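Local coordinates for S-adenosylmethionine-dependent methyltransferase (Clostridium acetobutylicum, PDB 1Y8C), which probably transfers a methyl group from S-adenosylmethionine to an acceptor molecule, as other members of its methyltransferase family do, at residues Y180-V185 against Y191-E196; F157-D160 against F165-W168; L13-V18 against C108-N113. One frame throughout, in Å; residues are numbered along the deposited sequence.

In the fold
Contacts 1 and 2 lie in one four-stranded antiparallel sheet, about 9 Å apart between centres, and are joined because strands 164-173 and 176-186 are neighbours in it. Contact 1 is partly buried and contact 2 is a surface contact at the outermost strand 157-161; both are held by paired backbone hydrogen bonds and by aromatic side chains. Contact 3, also partly buried and the closest of the three to the centre of the chain, its own centre about 7 Å away, has no strand pairing and depends on an arginine-aspartate salt bridge. Helix 3-15 ties all three together: it ends in contact 3, while I14 packs on F183 of contact 1 and on W168 of contact 2.

Contact 1: Y180-V185 against Y191-E196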
# COMPACT_ATOMS: atom_id res chain seq x y z
N TYR A 180 3.11 17.98 2.25
CA TYR A 180 2.83 18.83 1.11
C TYR A 180 4.05 18.73 0.22
O TYR A 180 5.17 19.04 0.63
CB TYR A 180 2.62 20.27 1.58
CG TYR A 180 1.56 20.40 2.66
CD1 TYR A 180 1.81 19.95 3.96
CD2 TYR A 180 0.32 20.98 2.39
CE1 TYR A 180 0.85 20.08 4.96
CE2 TYR A 180 -0.64 21.11 3.39
CZ TYR A 180 -0.37 20.66 4.67
OH TYR A 180 -1.30 20.82 5.68
N ILE A 181 3.86 18.27 -1.01
CA ILE A 181 4.99 18.11 -1.90
C ILE A 181 4.77 18.64 -3.30
O ILE A 181 3.84 18.23 -3.99
CB ILE A 181 5.40 16.64 -2.05
CG1 ILE A 181 5.50 15.96 -0.68
CG2 ILE A 181 6.72 16.56 -2.78
CD1 ILE A 181 5.91 14.50 -0.76
N SER A 182 5.66 19.53 -3.72
CA SER A 182 5.62 20.12 -5.05
C SER A 182 6.75 19.52 -5.88
O SER A 182 7.94 19.66 -5.54
CB SER A 182 5.80 21.63 -4.97
OG SER A 182 4.71 22.25 -4.31
N PHE A 183 6.37 18.83 -6.95
CA PHE A 183 7.33 18.22 -7.86
C PHE A 183 7.43 19.04 -9.11
O PHE A 183 6.48 19.70 -9.50
CB PHE A 183 6.90 16.81 -8.28
CG PHE A 183 7.15 15.76 -7.25
CD1 PHE A 183 6.16 15.41 -6.34
CD2 PHE A 183 8.40 15.16 -7.17
CE1 PHE A 183 6.41 14.46 -5.36
CE2 PHE A 183 8.66 14.21 -6.20
CZ PHE A 183 7.67 13.86 -5.28
N PHE A 184 8.59 18.99 -9.73
CA PHE A 184 8.84 19.67 -10.99
C PHE A 184 9.64 18.64 -11.75
O PHE A 184 10.76 18.32 -11.37
CB PHE A 184 9.67 20.92 -10.77
CG PHE A 184 8.87 22.12 -10.39
CD1 PHE A 184 8.81 22.54 -9.06
CD2 PHE A 184 8.14 22.82 -11.35
CE1 PHE A 184 8.03 23.64 -8.71
CE2 PHE A 184 7.37 23.92 -11.01
CZ PHE A 184 7.31 24.34 -9.68
N VAL A 185 9.04 18.08 -12.79
CA VAL A 185 9.72 17.07 -13.58
C VAL A 185 10.15 17.61 -14.93
O VAL A 185 9.40 18.33 -15.59
CB VAL A 185 8.82 15.85 -13.81
CG1 VAL A 185 9.59 14.77 -14.56
CG2 VAL A 185 8.32 15.31 -12.47
N TYR A 191 9.40 22.28 -17.63
CA TYR A 191 9.11 21.40 -16.51
C TYR A 191 7.62 21.36 -16.30
O TYR A 191 6.92 22.33 -16.58
CB TYR A 191 9.73 21.90 -15.21
CG TYR A 191 11.20 21.67 -15.07
CD1 TYR A 191 12.12 22.46 -15.74
CD2 TYR A 191 11.67 20.66 -14.24
CE1 TYR A 191 13.49 22.26 -15.59
CE2 TYR A 191 13.03 20.45 -14.09
CZ TYR A 191 13.93 21.25 -14.76
OH TYR A 191 15.28 21.02 -14.61
N LYS A 192 7.14 20.23 -15.78
CA LYS A 192 5.72 20.08 -15.48
C LYS A 192 5.61 19.96 -13.97
O LYS A 192 6.36 19.23 -13.34
CB LYS A 192 5.13 18.83 -16.17
CG LYS A 192 3.62 18.71 -15.96
CD LYS A 192 2.93 17.89 -17.06
CE LYS A 192 3.22 16.39 -16.94
NZ LYS A 192 2.60 15.58 -18.05
N ARG A 193 4.67 20.70 -13.39
CA ARG A 193 4.48 20.68 -11.95
C ARG A 193 3.52 19.59 -11.45
O ARG A 193 2.61 19.17 -12.17
CB ARG A 193 4.02 22.06 -11.48
CG ARG A 193 3.84 22.18 -9.98
CD ARG A 193 3.77 23.65 -9.54
NE ARG A 193 3.68 23.77 -8.09
CZ ARG A 193 3.81 24.90 -7.41
NH1 ARG A 193 4.03 26.04 -8.05
NH2 ARG A 193 3.71 24.90 -6.08
N PHE A 194 3.76 19.12 -10.23
CA PHE A 194 2.94 18.09 -9.59
C PHE A 194 2.80 18.38 -8.10
O PHE A 194 3.72 18.11 -7.34
CB PHE A 194 3.56 16.70 -9.72
CG PHE A 194 3.49 16.11 -11.09
CD1 PHE A 194 4.37 16.50 -12.09
CD2 PHE A 194 2.53 15.14 -11.39
CE1 PHE A 194 4.32 15.94 -13.35
CE2 PHE A 194 2.47 14.57 -12.65
CZ PHE A 194 3.36 14.97 -13.64
N ASP A 195 1.66 18.91 -7.67
CA ASP A 195 1.47 19.18 -6.26
C ASP A 195 0.75 18.03 -5.57
O ASP A 195 -0.41 17.78 -5.84
CB ASP A 195 0.65 20.46 -6.07
CG ASP A 195 1.34 21.68 -6.63
OD1 ASP A 195 2.56 21.84 -6.38
OD2 ASP A 195 0.67 22.49 -7.30
N GLU A 196 1.44 17.32 -4.67
CA GLU A 196 0.83 16.21 -3.95
C GLU A 196 0.67 16.57 -2.48
O GLU A 196 1.60 17.07 -1.85
CB GLU A 196 1.68 14.95 -4.05
CG GLU A 196 1.86 14.39 -5.46
CD GLU A 196 0.65 13.63 -5.98
OE1 GLU A 196 0.32 12.57 -5.40
OE2 GLU A 196 0.04 14.09 -6.97
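Six backbone hydrogen bonds join I181, F183 and V185 to E196, F194 and K192, the three hydrogen-bonded pairs of this register. The bonds of I181 with E196 are short, I181 N to E196 O being 2.7 Å; in the next pair F183 N lies 2.8 Å from F194 O.

Polar side chains gather on the face carrying S182, F184, R193 and D195. D195 OD1 is gripped twice: R193 NE reaches it on the syn side at 2.8 Å, as a salt bridge along the strand, and S182 OG on the anti side, tilted out of the carboxylate plane, at 3.0 Å from the opposite strand. The two donors, one from each strand, probably limit rotation of the carboxylate by fixing OD1.

The two strands, 176-186 and 191-201, form an antiparallel beta hairpin at one margin of the four-stranded sheet; the axes of the two short segments lie 163° apart in direction, nearly antiparallel.

Aromatic packing occupies both faces. With CG anti to its backbone N (chi1 -178°) and the chain extended as far as NE, R193 places CG over one face of the F184 ring, and further along CD comes within 3.6 Å of F184 CZ; ring and guanidinium planes stand 48° apart. The Y191 ring turns its edge to the backbone, CD2 lying 3.8 Å from F184 C. On the other face, CB of F183 and CB of F194 meet at 3.6 Å, and V185 CG2 approaches the F194 ring at 4.1 Å from CD1. F6 of helix 3-15 stacks on F194 and meets F183 edge-to-face.

Contact 2: F157-D160 against F165-W168; sequences FNYD and FYYW
Y159 lays its CB over one face of the Y166 ring, a CH-pi contact with the carbon 3.4 Å from the ring centroid and close to the ring normal. The pair belongs to an antiparallel beta hairpin of strands 157-161 and 164-173, at the margin of the four-stranded sheet. The two rings are nearly parallel, 8° apart, but are slid so far past each other that they barely overlap. At the far end of Y166, OH lies in the plane of the F157 ring, at its edge, 3.8 Å from CD2. The F165 ring has Y159 O over one face and the D160 carboxylate at its edge; the carboxylate and ring planes are steeply inclined, at 72°. The N158 amide runs nearly parallel to the Y167 ring but meets it obliquely, OD1 3.5 Å from Y167 CD1.

F157, Y159, Y166 and W168 lie on one face of the hairpin; N158, D160, F165 and Y167 lie on the other. The first face is turned to helix 3-15, where L13 touches both Y159 and Y166 and I14 touches Y166 and W168. The Y166 ring takes the least roomy first torsion, with CG between the backbone N and the carbonyl carbon (chi1 81°), which swings it across to the neighbouring strand so that its face meets CB of Y159. Y159 itself has CG anti to its N, and its ring extends outward from the Y166 strand.

F157 pairs with W168, and Y159 with Y166, through two backbone hydrogen bonds each. The bonds of the Y159 pair are the longer, Y166 N to Y159 O measuring 3.1 Å, while W168 N lies 2.8 Å from F157 O.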
# COMPACT_ATOMS: atom_id res chain seq x y z
N PHE A 157 12.20 19.64 3.28
CA PHE A 157 13.39 19.21 2.55
C PHE A 157 13.33 19.53 1.05
O PHE A 157 12.27 19.46 0.43
CB PHE A 157 13.56 17.70 2.74
CG PHE A 157 14.79 17.12 2.10
CD1 PHE A 157 16.05 17.41 2.61
CD2 PHE A 157 14.70 16.29 0.99
CE1 PHE A 157 17.20 16.87 2.03
CE2 PHE A 157 15.84 15.75 0.39
CZ PHE A 157 17.09 16.04 0.91
N ASN A 158 14.49 19.89 0.49
CA ASN A 158 14.60 20.21 -0.94
C ASN A 158 15.50 19.19 -1.62
O ASN A 158 16.55 18.82 -1.10
CB ASN A 158 15.20 21.61 -1.11
CG ASN A 158 14.20 22.71 -0.87
OD1 ASN A 158 13.41 23.07 -1.75
ND2 ASN A 158 14.22 23.25 0.34
N TYR A 159 15.07 18.73 -2.79
CA TYR A 159 15.81 17.74 -3.57
C TYR A 159 16.00 18.32 -4.96
O TYR A 159 15.09 18.94 -5.49
CB TYR A 159 14.99 16.45 -3.69
CG TYR A 159 15.64 15.35 -4.51
CD1 TYR A 159 16.50 14.43 -3.93
CD2 TYR A 159 15.37 15.23 -5.89
CE1 TYR A 159 17.10 13.41 -4.68
CE2 TYR A 159 15.95 14.22 -6.66
CZ TYR A 159 16.82 13.31 -6.04
OH TYR A 159 17.41 12.32 -6.78
N ASP A 160 17.17 18.11 -5.55
CA ASP A 160 17.42 18.65 -6.88
C ASP A 160 18.33 17.82 -7.77
O ASP A 160 19.51 18.15 -7.91
CB ASP A 160 18.01 20.06 -6.75
CG ASP A 160 18.15 20.77 -8.10
OD1 ASP A 160 18.80 21.84 -8.14
OD2 ASP A 160 17.61 20.26 -9.12
N PHE A 165 12.93 17.90 -9.57
CA PHE A 165 13.12 18.85 -8.47
C PHE A 165 11.87 18.82 -7.59
O PHE A 165 10.75 18.82 -8.10
CB PHE A 165 13.31 20.27 -9.03
CG PHE A 165 13.46 21.31 -7.97
CD1 PHE A 165 14.72 21.71 -7.55
CD2 PHE A 165 12.34 21.81 -7.31
CE1 PHE A 165 14.86 22.60 -6.48
CE2 PHE A 165 12.46 22.69 -6.24
CZ PHE A 165 13.73 23.09 -5.82
N TYR A 166 12.05 18.79 -6.27
CA TYR A 166 10.90 18.77 -5.38
C TYR A 166 11.15 19.39 -4.00
O TYR A 166 12.25 19.32 -3.47
CB TYR A 166 10.37 17.32 -5.22
CG TYR A 166 11.10 16.43 -4.23
CD1 TYR A 166 11.07 16.71 -2.86
CD2 TYR A 166 11.78 15.28 -4.65
CE1 TYR A 166 11.70 15.87 -1.93
CE2 TYR A 166 12.41 14.43 -3.73
CZ TYR A 166 12.37 14.73 -2.37
OH TYR A 166 12.97 13.92 -1.42
N TYR A 167 10.11 20.01 -3.45
CA TYR A 167 10.18 20.61 -2.13
C TYR A 167 9.12 19.88 -1.32
O TYR A 167 7.94 19.87 -1.68
CB TYR A 167 9.87 22.10 -2.19
CG TYR A 167 9.69 22.74 -0.84
CD1 TYR A 167 10.59 22.49 0.19
CD2 TYR A 167 8.65 23.62 -0.60
CE1 TYR A 167 10.45 23.10 1.43
CE2 TYR A 167 8.50 24.23 0.64
CZ TYR A 167 9.40 23.97 1.65
OH TYR A 167 9.25 24.58 2.88
N TRP A 168 9.54 19.26 -0.23
CA TRP A 168 8.64 18.48 0.61
C TRP A 168 8.55 19.05 2.03
O TRP A 168 9.55 19.11 2.73
CB TRP A 168 9.16 17.02 0.61
CG TRP A 168 8.47 16.06 1.53
CD1 TRP A 168 7.40 16.31 2.35
CD2 TRP A 168 8.83 14.69 1.77
NE1 TRP A 168 7.08 15.20 3.07
CE2 TRP A 168 7.93 14.18 2.73
CE3 TRP A 168 9.82 13.84 1.25
CZ2 TRP A 168 8.00 12.86 3.20
CZ3 TRP A 168 9.88 12.52 1.71
CH2 TRP A 168 8.97 12.04 2.67

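Contact 3: L13-V18 against C108-N113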
# COMPACT_ATOMS: atom_id res chain seq x y z
N LEU A 13 11.84 8.23 -4.60
CA LEU A 13 12.35 9.37 -3.87
C LEU A 13 11.66 9.62 -2.53
O LEU A 13 12.33 9.81 -1.51
CB LEU A 13 12.28 10.63 -4.74
CG LEU A 13 12.99 10.54 -6.10
CD1 LEU A 13 12.82 11.86 -6.85
CD2 LEU A 13 14.47 10.23 -5.92
N ILE A 14 10.33 9.59 -2.50
CA ILE A 14 9.62 9.85 -1.26
C ILE A 14 9.61 8.64 -0.33
O ILE A 14 10.00 8.75 0.84
CB ILE A 14 8.18 10.31 -1.53
CG1 ILE A 14 8.18 11.42 -2.60
CG2 ILE A 14 7.55 10.82 -0.26
CD1 ILE A 14 9.08 12.60 -2.28
N ARG A 15 9.16 7.49 -0.83
CA ARG A 15 9.11 6.26 -0.03
C ARG A 15 10.54 5.79 0.29
O ARG A 15 10.87 5.54 1.45
CB ARG A 15 8.33 5.17 -0.79
CG ARG A 15 6.89 5.55 -1.09
CD ARG A 15 5.92 4.41 -0.79
NE ARG A 15 4.65 4.90 -0.25
CZ ARG A 15 3.70 5.50 -0.97
NH1 ARG A 15 3.87 5.70 -2.26
NH2 ARG A 15 2.59 5.92 -0.38
N ALA A 16 11.37 5.67 -0.75
CA ALA A 16 12.77 5.28 -0.63
C ALA A 16 13.09 3.85 -0.18
O ALA A 16 14.22 3.38 -0.35
CB ALA A 16 13.51 6.27 0.28
N ASP A 17 12.13 3.15 0.41
CA ASP A 17 12.40 1.78 0.86
C ASP A 17 11.48 0.77 0.19
O ASP A 17 11.07 -0.22 0.80
CB ASP A 17 12.27 1.70 2.38
CG ASP A 17 10.83 1.86 2.86
OD1 ASP A 17 10.09 2.70 2.30
OD2 ASP A 17 10.45 1.15 3.81
N VAL A 18 11.18 1.00 -1.08
CA VAL A 18 10.30 0.12 -1.82
C VAL A 18 10.99 -0.66 -2.93
O VAL A 18 11.70 -0.09 -3.75
CB VAL A 18 9.15 0.92 -2.45
CG1 VAL A 18 8.19 -0.02 -3.14
CG2 VAL A 18 8.45 1.74 -1.38
N CYS A 108 -0.53 -2.58 0.13
CA CYS A 108 0.81 -2.11 0.43
C CYS A 108 1.04 -0.60 0.29
O CYS A 108 0.08 0.18 0.17
CB CYS A 108 1.79 -2.88 -0.47
SG CYS A 108 1.47 -4.69 -0.46
N LEU A 109 2.31 -0.20 0.33
CA LEU A 109 2.71 1.20 0.18
C LEU A 109 2.01 2.12 1.16
O LEU A 109 1.50 3.18 0.77
CB LEU A 109 2.44 1.67 -1.25
CG LEU A 109 3.21 0.91 -2.33
CD1 LEU A 109 2.74 1.36 -3.71
CD2 LEU A 109 4.71 1.18 -2.16
N ASP A 110 1.99 1.73 2.42
CA ASP A 110 1.36 2.50 3.49
C ASP A 110 -0.03 3.06 3.20
O ASP A 110 -0.41 4.09 3.76
CB ASP A 110 2.30 3.62 4.00
CG ASP A 110 3.04 4.37 2.88
OD1 ASP A 110 4.00 3.81 2.32
OD2 ASP A 110 2.66 5.51 2.56
N SER A 111 -0.80 2.39 2.35
CA SER A 111 -2.15 2.89 2.05
C SER A 111 -3.03 2.93 3.28
O SER A 111 -3.83 3.84 3.46
CB SER A 111 -2.80 2.06 0.95
OG SER A 111 -2.23 2.38 -0.31
N THR A 112 -2.88 1.93 4.14
CA THR A 112 -3.63 1.86 5.37
C THR A 112 -3.49 3.14 6.20
O THR A 112 -4.42 3.54 6.90
CB THR A 112 -3.17 0.63 6.21
OG1 THR A 112 -3.48 -0.57 5.48
CG2 THR A 112 -3.86 0.59 7.57
N ASN A 113 -2.34 3.81 6.15
CA ASN A 113 -2.20 5.03 6.94
C ASN A 113 -3.08 6.18 6.46
O ASN A 113 -3.29 7.12 7.20
CB ASN A 113 -0.74 5.52 6.97
CG ASN A 113 0.20 4.54 7.63
OD1 ASN A 113 0.68 3.61 6.98
ND2 ASN A 113 0.45 4.72 8.92
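R15 grips D110 side-on with two nitrogens, NE to OD1 at 2.9 Å and NH2 to OD2 at 3.0 Å. The salt bridge connects the end of helix 3-15 to the loop after strand 104-107, where C108 to S111 make a type I' beta turn within the methyltransferase domain. The R15 chain bends at chi2 (-135°) and again at chi3, bringing the guanidinium edge-on to D110. D110 CG sits between its backbone N and carbonyl carbon (chi1 42°), which turns the carboxylate toward R15. The planes of the two groups are 42° apart, and the fit is uneven: OD1 receives NE on its syn side, whereas NH2 comes to OD2 from above the carboxylate plane. R15 NH1 has another partner in D11, and D110 OD1 is also bridged by R237, so this one oxygen is shared between two arginines.

L109 supplies the apolar side. Its CB stands over the centre of one guanidinium face, 4.0 Å above the plane, and its side chain crosses that of R15 at about a right angle. W23 of helix 20-32 touches both V18 and L109. With CG beside its backbone N, L109 directs CD2 to R15 CD at 3.7 Å and V18 CG1 at 3.8 Å.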